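Local structure of interleukin-10-like protein (Human herpesvirus 5, 1LQS) at residues W68-Y73 with S97-I102. The protein binds the human interleukin-10 receptor, competing with the host cytokine and using both receptor subunits to trigger immunosuppressive signalling that the virus exploits. Sequence-based numbering, arbitrary orientation.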
loop_
_atom_site.group_PDB
_atom_site.type_symbol
_atom_site.label_atom_id
_atom_site.label_comp_id
_atom_site.label_asym_id
_atom_site.label_seq_id
_atom_site.Cartn_x
_atom_site.Cartn_y
_atom_site.Cartn_z
ATOM N N TRP C 68 -15.673 6.829 -4.643
ATOM C CA TRP C 68 -16.394 6.905 -5.898
ATOM C C TRP C 68 -17.722 6.206 -5.751
ATOM O O TRP C 68 -18.771 6.810 -6.006
ATOM C CB TRP C 68 -15.617 6.245 -7.045
ATOM C CG TRP C 68 -16.292 6.464 -8.370
ATOM C CD1 TRP C 68 -16.354 7.637 -9.071
ATOM C CD2 TRP C 68 -17.083 5.520 -9.103
ATOM N NE1 TRP C 68 -17.137 7.483 -10.189
ATOM C CE2 TRP C 68 -17.599 6.193 -10.234
ATOM C CE3 TRP C 68 -17.412 4.172 -8.914
ATOM C CZ2 TRP C 68 -18.428 5.564 -11.174
ATOM C CZ3 TRP C 68 -18.243 3.543 -9.856
ATOM C CH2 TRP C 68 -18.738 4.245 -10.967
ATOM N N LEU C 69 -17.671 4.937 -5.336
ATOM C CA LEU C 69 -18.876 4.134 -5.165
ATOM C C LEU C 69 -19.918 4.787 -4.279
ATOM O O LEU C 69 -21.067 4.979 -4.700
ATOM C CB LEU C 69 -18.537 2.764 -4.606
ATOM C CG LEU C 69 -17.965 1.763 -5.614
ATOM C CD1 LEU C 69 -17.861 0.383 -4.953
ATOM C CD2 LEU C 69 -18.855 1.702 -6.859
ATOM N N LEU C 70 -19.523 5.131 -3.056
ATOM C CA LEU C 70 -20.439 5.759 -2.116
ATOM C C LEU C 70 -21.092 7.030 -2.679
ATOM O O LEU C 70 -22.280 7.293 -2.434
ATOM C CB LEU C 70 -19.701 6.058 -0.814
ATOM C CG LEU C 70 -19.214 4.823 -0.042
ATOM C CD1 LEU C 70 -18.263 5.235 1.064
ATOM C CD2 LEU C 70 -20.405 4.076 0.528
ATOM N N ARG C 71 -20.328 7.813 -3.437
ATOM C CA ARG C 71 -20.872 9.040 -4.021
ATOM C C ARG C 71 -21.856 8.685 -5.125
ATOM O O ARG C 71 -22.911 9.313 -5.271
ATOM C CB ARG C 71 -19.752 9.906 -4.610
ATOM C CG ARG C 71 -19.048 10.808 -3.627
ATOM C CD ARG C 71 -17.726 11.337 -4.196
ATOM N NE ARG C 71 -17.131 12.308 -3.282
ATOM C CZ ARG C 71 -17.589 13.547 -3.113
ATOM N NH1 ARG C 71 -18.632 13.962 -3.807
ATOM N NH2 ARG C 71 -17.022 14.362 -2.236
ATOM N N ARG C 72 -21.487 7.676 -5.903
ATOM C CA ARG C 72 -22.294 7.210 -7.020
ATOM C C ARG C 72 -23.680 6.772 -6.523
ATOM O O ARG C 72 -24.699 7.044 -7.153
ATOM C CB ARG C 72 -21.538 6.066 -7.714
ATOM C CG ARG C 72 -22.281 5.309 -8.787
ATOM C CD ARG C 72 -22.860 6.226 -9.813
ATOM N NE ARG C 72 -22.987 5.561 -11.106
ATOM C CZ ARG C 72 -22.217 5.832 -12.157
ATOM N NH1 ARG C 72 -21.264 6.756 -12.067
ATOM N NH2 ARG C 72 -22.406 5.184 -13.302
ATOM N N TYR C 73 -23.713 6.110 -5.376
ATOM C CA TYR C 73 -24.968 5.657 -4.818
ATOM C C TYR C 73 -25.758 6.792 -4.198
ATOM O O TYR C 73 -26.954 6.946 -4.451
ATOM C CB TYR C 73 -24.719 4.597 -3.760
ATOM C CG TYR C 73 -24.523 3.212 -4.310
ATOM C CD1 TYR C 73 -25.607 2.387 -4.568
ATOM C CD2 TYR C 73 -23.248 2.700 -4.504
ATOM C CE1 TYR C 73 -25.420 1.076 -4.994
ATOM C CE2 TYR C 73 -23.054 1.398 -4.928
ATOM C CZ TYR C 73 -24.138 0.590 -5.164
ATOM O OH TYR C 73 -23.930 -0.719 -5.521
ATOM N N SER C 97 -30.222 7.636 3.435
ATOM C CA SER C 97 -30.072 8.439 4.645
ATOM C C SER C 97 -28.984 7.880 5.564
ATOM O O SER C 97 -28.086 8.604 6.002
ATOM C CB SER C 97 -31.411 8.461 5.378
ATOM O OG SER C 97 -31.445 9.417 6.415
ATOM N N THR C 98 -29.080 6.585 5.861
ATOM C CA THR C 98 -28.111 5.920 6.720
ATOM C C THR C 98 -26.744 5.853 6.032
ATOM O O THR C 98 -25.701 6.005 6.671
ATOM C CB THR C 98 -28.575 4.483 7.079
ATOM O OG1 THR C 98 -29.702 4.549 7.957
ATOM C CG2 THR C 98 -27.456 3.699 7.755
ATOM N N LEU C 99 -26.748 5.628 4.727
ATOM C CA LEU C 99 -25.494 5.540 4.011
ATOM C C LEU C 99 -24.868 6.912 4.060
ATOM O O LEU C 99 -23.650 7.051 4.189
ATOM C CB LEU C 99 -25.739 5.101 2.571
ATOM C CG LEU C 99 -24.521 4.677 1.747
ATOM C CD1 LEU C 99 -23.599 3.770 2.561
ATOM C CD2 LEU C 99 -25.020 3.978 0.495
ATOM N N GLU C 100 -25.717 7.930 3.984
ATOM C CA GLU C 100 -25.258 9.310 4.035
ATOM C C GLU C 100 -24.585 9.515 5.402
ATOM O O GLU C 100 -23.478 10.042 5.497
ATOM C CB GLU C 100 -26.461 10.244 3.858
ATOM C CG GLU C 100 -26.133 11.679 3.457
ATOM C CD GLU C 100 -25.377 11.776 2.135
ATOM O OE1 GLU C 100 -25.818 11.165 1.136
ATOM O OE2 GLU C 100 -24.345 12.477 2.086
ATOM N N SER C 101 -25.255 9.062 6.459
ATOM C CA SER C 101 -24.733 9.187 7.811
ATOM C C SER C 101 -23.326 8.609 7.889
ATOM O O SER C 101 -22.422 9.223 8.465
ATOM C CB SER C 101 -25.652 8.459 8.793
ATOM O OG SER C 101 -25.207 8.617 10.126
ATOM N N ILE C 102 -23.147 7.426 7.308
ATOM C CA ILE C 102 -21.841 6.775 7.298
ATOM C C ILE C 102 -20.786 7.600 6.533
ATOM O O ILE C 102 -19.672 7.786 7.023
ATOM C CB ILE C 102 -21.930 5.359 6.671
ATOM C CG1 ILE C 102 -22.875 4.493 7.501
ATOM C CG2 ILE C 102 -20.553 4.717 6.623
ATOM C CD1 ILE C 102 -22.937 3.063 7.054
#
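Leu99 reaches across from helix 89-106 to Leu70 and Tyr73 on helix 62-84. Its CB points at the opposing helix but lies 5.8 Å from CD2 of Leu70, too far to touch. At Leu99 CG, 4.3 Å from Leu70 CD2, the chain forks. CG is anti to the backbone N (chi1 -168°), which sends the branch toward helix 62-84. Leu99 CD1 meets Leu70 CD2 at 3.8 Å, while Leu99 CD2 lies 4.3 Å from Tyr73 CB. Leu70 approaches differently: its CB lies flank-on to the partner helix, chi1 -65° sets CG anti to the carbonyl carbon, and chi2 then leaves CD2 as the methyl nearest Leu99, so the two leucines meet at an angle through their branch ends. Leu70 CA and Leu99 CA are 7.9 Å apart, the closest CA pair in the two segments, which run roughly antiparallel. Helices 62-84 and 89-106, neighbours in sequence, pack here in the helical core of an IL-10 family cytokine, whose intertwined dimer completes each bundle with helices of the partner chain. Tyr73 links the two: its CB is its one atom within 4.5 Å of Leu99, while its ring leads away and its OH is hydrogen-bonded to Gly138 O of the second subunit. Leu99 also touches Leu74 and Phe78 of helix 62-84, and Leu70 rests on Tyr103 and Met106 of helix 89-106.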